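Local coordinates for protein molinate hydrolase (Gulosibacter molinativorax, PDB 4UB9) that hydrolyses the thiocarbamate herbicide molinate and is a zinc-binding member of the amidohydrolase family, at residues Y122-L134 with A154-I168. Residues are numbered along the deposited sequence; the frame is centred on the assembly and turned at random.
Sequences YYKVIEEAAQIAL and ARDRIASGAAEGARI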
loop_
_atom_site.group_PDB
_atom_site.type_symbol
_atom_site.label_atom_id
_atom_site.label_comp_id
_atom_site.label_asym_id
_atom_site.label_seq_id
_atom_site.Cartn_x
_atom_site.Cartn_y
_atom_site.Cartn_z
ATOM N N TYR A 122 -14.848 21.171 -17.208
ATOM C CA TYR A 122 -14.662 19.896 -17.885
ATOM C C TYR A 122 -15.098 19.990 -19.345
ATOM O O TYR A 122 -14.414 19.455 -20.218
ATOM C CB TYR A 122 -15.390 18.770 -17.153
ATOM C CG TYR A 122 -14.865 18.506 -15.765
ATOM C CD1 TYR A 122 -13.512 18.291 -15.529
ATOM C CD2 TYR A 122 -15.728 18.434 -14.695
ATOM C CE1 TYR A 122 -13.035 18.032 -14.257
ATOM C CE2 TYR A 122 -15.280 18.163 -13.430
ATOM C CZ TYR A 122 -13.938 17.965 -13.195
ATOM O OH TYR A 122 -13.510 17.715 -11.913
ATOM N N TYR A 123 -16.176 20.729 -19.624
ATOM C CA TYR A 123 -16.642 20.844 -21.007
ATOM C C TYR A 123 -15.581 21.506 -21.887
ATOM O O TYR A 123 -15.450 21.165 -23.066
ATOM C CB TYR A 123 -17.984 21.571 -21.149
ATOM C CG TYR A 123 -17.999 23.072 -20.892
ATOM C CD1 TYR A 123 -18.050 23.561 -19.599
ATOM C CD2 TYR A 123 -17.943 23.978 -21.930
ATOM C CE1 TYR A 123 -18.022 24.922 -19.344
ATOM C CE2 TYR A 123 -17.969 25.346 -21.696
ATOM C CZ TYR A 123 -18.011 25.814 -20.394
ATOM O OH TYR A 123 -18.065 27.166 -20.120
ATOM N N LYS A 124 -14.816 22.430 -21.319
ATOM C CA LYS A 124 -13.731 23.095 -22.084
ATOM C C LYS A 124 -12.552 22.189 -22.296
ATOM O O LYS A 124 -11.882 22.265 -23.313
ATOM C CB LYS A 124 -13.268 24.349 -21.387
ATOM C CG LYS A 124 -14.265 25.473 -21.513
ATOM C CD LYS A 124 -13.800 26.747 -20.834
ATOM C CE LYS A 124 -14.824 27.830 -21.085
ATOM N NZ LYS A 124 -14.794 28.862 -20.024
ATOM N N VAL A 125 -12.293 21.327 -21.317
ATOM C CA VAL A 125 -11.248 20.326 -21.471
ATOM C C VAL A 125 -11.605 19.440 -22.674
ATOM O O VAL A 125 -10.758 19.068 -23.495
ATOM C CB VAL A 125 -11.120 19.441 -20.230
ATOM C CG1 VAL A 125 -10.193 18.248 -20.476
ATOM C CG2 VAL A 125 -10.630 20.265 -19.072
ATOM N N ILE A 126 -12.876 19.073 -22.746
ATOM C CA ILE A 126 -13.345 18.182 -23.785
ATOM C C ILE A 126 -13.239 18.884 -25.148
ATOM O O ILE A 126 -12.803 18.304 -26.132
ATOM C CB ILE A 126 -14.777 17.719 -23.501
ATOM C CG1 ILE A 126 -14.758 16.717 -22.352
ATOM C CG2 ILE A 126 -15.395 17.055 -24.735
ATOM C CD1 ILE A 126 -16.127 16.343 -21.832
ATOM N N GLU A 127 -13.640 20.149 -25.195
ATOM C CA GLU A 127 -13.510 20.948 -26.451
ATOM C C GLU A 127 -12.062 21.068 -26.887
ATOM O O GLU A 127 -11.735 20.803 -28.042
ATOM C CB GLU A 127 -14.144 22.315 -26.320
ATOM C CG GLU A 127 -15.662 22.202 -26.242
ATOM C CD GLU A 127 -16.361 23.460 -25.737
ATOM O OE1 GLU A 127 -15.674 24.489 -25.530
ATOM O OE2 GLU A 127 -17.606 23.409 -25.553
ATOM N N GLU A 128 -11.197 21.405 -25.957
ATOM C CA GLU A 128 -9.735 21.450 -26.234
ATOM C C GLU A 128 -9.248 20.117 -26.852
ATOM O O GLU A 128 -8.507 20.100 -27.838
ATOM C CB GLU A 128 -8.930 21.734 -24.964
ATOM C CG GLU A 128 -7.414 21.733 -25.136
ATOM C CD GLU A 128 -6.631 21.884 -23.833
ATOM O OE1 GLU A 128 -7.135 21.427 -22.787
ATOM O OE2 GLU A 128 -5.506 22.449 -23.829
ATOM N N ALA A 129 -9.678 18.989 -26.263
ATOM C CA ALA A 129 -9.246 17.674 -26.755
ATOM C C ALA A 129 -9.797 17.398 -28.163
ATOM O O ALA A 129 -9.109 16.826 -29.016
ATOM C CB ALA A 129 -9.675 16.580 -25.816
ATOM N N ALA A 130 -11.032 17.834 -28.398
ATOM C CA ALA A 130 -11.637 17.713 -29.729
ATOM C C ALA A 130 -10.872 18.551 -30.774
ATOM O O ALA A 130 -10.748 18.180 -31.937
ATOM C CB ALA A 130 -13.078 18.148 -29.683
ATOM N N GLN A 131 -10.369 19.696 -30.336
ATOM C CA GLN A 131 -9.570 20.582 -31.209
ATOM C C GLN A 131 -8.231 19.964 -31.516
ATOM O O GLN A 131 -7.724 20.100 -32.618
ATOM C CB GLN A 131 -9.385 21.948 -30.574
ATOM C CG GLN A 131 -10.677 22.724 -30.555
ATOM C CD GLN A 131 -10.601 23.966 -29.679
ATOM O OE1 GLN A 131 -9.542 24.439 -29.324
ATOM N NE2 GLN A 131 -11.742 24.469 -29.335
ATOM N N ILE A 132 -7.662 19.284 -30.539
ATOM C CA ILE A 132 -6.418 18.586 -30.762
ATOM C C ILE A 132 -6.581 17.413 -31.732
ATOM O O ILE A 132 -5.698 17.115 -32.510
ATOM C CB ILE A 132 -5.829 18.115 -29.444
ATOM C CG1 ILE A 132 -5.307 19.340 -28.700
ATOM C CG2 ILE A 132 -4.696 17.115 -29.664
ATOM C CD1 ILE A 132 -4.768 19.041 -27.328
ATOM N N ALA A 133 -7.738 16.772 -31.711
ATOM C CA ALA A 133 -8.010 15.725 -32.687
ATOM C C ALA A 133 -8.094 16.349 -34.081
ATOM O O ALA A 133 -7.481 15.859 -35.023
ATOM C CB ALA A 133 -9.289 14.996 -32.354
ATOM N N LEU A 134 -8.835 17.451 -34.153
ATOM C CA LEU A 134 -9.016 18.220 -35.383
ATOM C C LEU A 134 -7.675 18.691 -35.980
ATOM O O LEU A 134 -7.431 18.589 -37.196
ATOM C CB LEU A 134 -9.909 19.403 -35.143
ATOM C CG LEU A 134 -10.347 20.188 -36.380
ATOM C CD1 LEU A 134 -10.975 19.305 -37.435
ATOM C CD2 LEU A 134 -11.321 21.298 -35.998
ATOM N N ALA A 154 -20.431 19.825 -24.480
ATOM C CA ALA A 154 -19.357 20.067 -25.449
ATOM C C ALA A 154 -19.780 19.671 -26.855
ATOM O O ALA A 154 -19.513 20.394 -27.809
ATOM C CB ALA A 154 -18.098 19.317 -25.072
ATOM N N ARG A 155 -20.433 18.525 -26.999
ATOM C CA ARG A 155 -20.832 18.144 -28.345
ATOM C C ARG A 155 -21.866 19.103 -28.897
ATOM O O ARG A 155 -21.824 19.427 -30.079
ATOM C CB ARG A 155 -21.263 16.703 -28.476
ATOM C CG ARG A 155 -22.711 16.446 -28.341
ATOM C CD ARG A 155 -23.209 15.644 -29.468
ATOM N NE ARG A 155 -23.979 14.524 -28.987
ATOM C CZ ARG A 155 -25.124 14.553 -28.296
ATOM N NH1 ARG A 155 -25.664 15.668 -27.894
ATOM N NH2 ARG A 155 -25.724 13.413 -27.993
ATOM N N ASP A 156 -22.781 19.558 -28.040
ATOM C CA ASP A 156 -23.866 20.441 -28.477
ATOM C C ASP A 156 -23.301 21.788 -28.923
ATOM O O ASP A 156 -23.738 22.362 -29.885
ATOM C CB ASP A 156 -24.915 20.635 -27.377
ATOM C CG ASP A 156 -25.680 19.318 -27.041
ATOM O OD1 ASP A 156 -25.539 18.325 -27.773
ATOM O OD2 ASP A 156 -26.431 19.288 -26.048
ATOM N N ARG A 157 -22.292 22.247 -28.230
ATOM C CA ARG A 157 -21.670 23.498 -28.588
ATOM C C ARG A 157 -20.869 23.404 -29.860
ATOM O O ARG A 157 -20.844 24.324 -30.663
ATOM C CB ARG A 157 -20.822 24.011 -27.439
ATOM C CG ARG A 157 -21.687 24.699 -26.390
ATOM C CD ARG A 157 -20.972 24.902 -25.058
ATOM N NE ARG A 157 -19.547 25.194 -25.230
ATOM C CZ ARG A 157 -19.023 26.413 -25.384
ATOM N NH1 ARG A 157 -19.791 27.481 -25.418
ATOM N NH2 ARG A 157 -17.715 26.555 -25.541
ATOM N N ILE A 158 -20.170 22.301 -30.046
ATOM C CA ILE A 158 -19.422 22.111 -31.301
ATOM C C ILE A 158 -20.386 21.899 -32.469
ATOM O O ILE A 158 -20.246 22.480 -33.525
ATOM C CB ILE A 158 -18.472 20.923 -31.212
ATOM C CG1 ILE A 158 -17.351 21.255 -30.255
ATOM C CG2 ILE A 158 -17.925 20.555 -32.595
ATOM C CD1 ILE A 158 -16.463 20.073 -29.898
ATOM N N ALA A 159 -21.395 21.084 -32.244
ATOM C CA ALA A 159 -22.410 20.832 -33.276
ATOM C C ALA A 159 -23.174 22.086 -33.703
ATOM O O ALA A 159 -23.580 22.194 -34.863
ATOM C CB ALA A 159 -23.411 19.762 -32.828
ATOM N N SER A 160 -23.414 22.991 -32.762
ATOM C CA SER A 160 -24.182 24.226 -33.040
ATOM C C SER A 160 -23.261 25.370 -33.518
ATOM O O SER A 160 -23.724 26.448 -33.810
ATOM C CB SER A 160 -24.893 24.700 -31.784
ATOM O OG SER A 160 -23.931 25.359 -30.952
ATOM N N GLY A 161 -21.959 25.143 -33.567
ATOM C CA GLY A 161 -21.046 26.170 -34.012
ATOM C C GLY A 161 -20.581 27.142 -32.943
ATOM O O GLY A 161 -19.740 27.994 -33.214
ATOM N N ALA A 162 -21.058 26.988 -31.724
ATOM C CA ALA A 162 -20.573 27.824 -30.604
ATOM C C ALA A 162 -19.110 27.583 -30.214
ATOM O O ALA A 162 -18.490 28.402 -29.532
ATOM C CB ALA A 162 -21.442 27.630 -29.380
ATOM N N ALA A 163 -18.578 26.442 -30.619
ATOM C CA ALA A 163 -17.204 26.106 -30.278
ATOM C C ALA A 163 -16.556 25.290 -31.371
ATOM O O ALA A 163 -17.203 24.563 -32.115
ATOM C CB ALA A 163 -17.153 25.347 -28.977
ATOM N N GLU A 164 -15.247 25.395 -31.394
ATOM C CA GLU A 164 -14.417 24.724 -32.371
ATOM C C GLU A 164 -14.044 23.285 -31.946
ATOM O O GLU A 164 -13.902 22.984 -30.768
ATOM C CB GLU A 164 -13.145 25.549 -32.567
ATOM C CG GLU A 164 -12.111 24.955 -33.511
ATOM C CD GLU A 164 -12.580 24.986 -34.960
ATOM O OE1 GLU A 164 -13.430 24.150 -35.333
ATOM O OE2 GLU A 164 -12.085 25.844 -35.742
ATOM N N GLY A 165 -13.890 22.417 -32.939
ATOM C CA GLY A 165 -13.387 21.062 -32.720
ATOM C C GLY A 165 -13.949 20.009 -33.643
ATOM O O GLY A 165 -14.928 20.219 -34.317
ATOM N N ALA A 166 -13.350 18.844 -33.615
ATOM C CA ALA A 166 -13.940 17.676 -34.244
ATOM C C ALA A 166 -15.353 17.480 -33.739
ATOM O O ALA A 166 -15.647 17.799 -32.580
ATOM C CB ALA A 166 -13.118 16.424 -33.953
ATOM N N ARG A 167 -16.252 16.993 -34.603
ATOM C CA ARG A 167 -17.581 16.713 -34.103
ATOM C C ARG A 167 -17.520 15.432 -33.265
ATOM O O ARG A 167 -16.706 14.515 -33.494
ATOM C CB ARG A 167 -18.660 16.666 -35.165
ATOM C CG ARG A 167 -18.787 15.392 -35.931
ATOM C CD ARG A 167 -19.985 15.449 -36.882
ATOM N NE ARG A 167 -19.807 16.478 -37.887
ATOM C CZ ARG A 167 -18.900 16.476 -38.867
ATOM N NH1 ARG A 167 -18.064 15.458 -39.052
ATOM N NH2 ARG A 167 -18.839 17.512 -39.703
ATOM N N ILE A 168 -18.367 15.434 -32.267
ATOM C CA ILE A 168 -18.403 14.414 -31.252
ATOM C C ILE A 168 -19.683 13.625 -31.270
ATOM O O ILE A 168 -20.773 14.171 -31.338
ATOM C CB ILE A 168 -18.315 15.034 -29.869
ATOM C CG1 ILE A 168 -17.036 15.828 -29.723
ATOM C CG2 ILE A 168 -18.337 13.940 -28.793
ATOM C CD1 ILE A 168 -16.987 16.632 -28.442
#
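A130 and I126 of helix 122-135 meet A154, I158 and I168 in the outer layer of the amidohydrolase TIM-barrel fold, where two successive helices cross at an angle and the second returns through a loop to strand 167-170, the parallel neighbour of strand 138-143. The segments' helix axes pass 9.8 Å apart at -53°. Small residues suit the interface: the methyl of A154 fits against I126, with CB 3.5 Å from I126 CG2, and A130 CB touches I158 CD1. The incoming loop comes close at G165, whose CA lies 4.1 Å from Q131 CA and where a side chain would run into A130 CB and its own backbone. Just beyond, A166 N donates to A130 O at 3.2 Å; L134 N reaches that oxygen from the opposite face of its plane, so a carbonyl already used within the helix also holds the loop.

The polar side is still largely buried, but R157 takes it out to the partly exposed rim. With CG anti to its carbonyl carbon (chi1 -70°) and the chain extended beyond, E127 carries its carboxylate across to R157, whose guanidinium grips it side-on: NE gives 2.7 Å to OE2, NH2 2.9 Å to OE1, the two planes nearly coplanar. Y123 CE2 rests over one face of the guanidinium, ring and guanidinium planes nearly perpendicular, while the Y123 hydroxyl bonds V494 of the second subunit. Replacing E127 by an alanine would probably leave the R157 guanidinium without its charged mate and free to swing toward solvent. Further along, in buried surroundings, Q131 joins two loops, its OE1 accepting from L481 N. Its NE2 donates to E164 O at 3.0 Å, an oxygen lying in the amide plane of Q131, although the nitrogen itself sits 52° out of the E164 carbonyl plane.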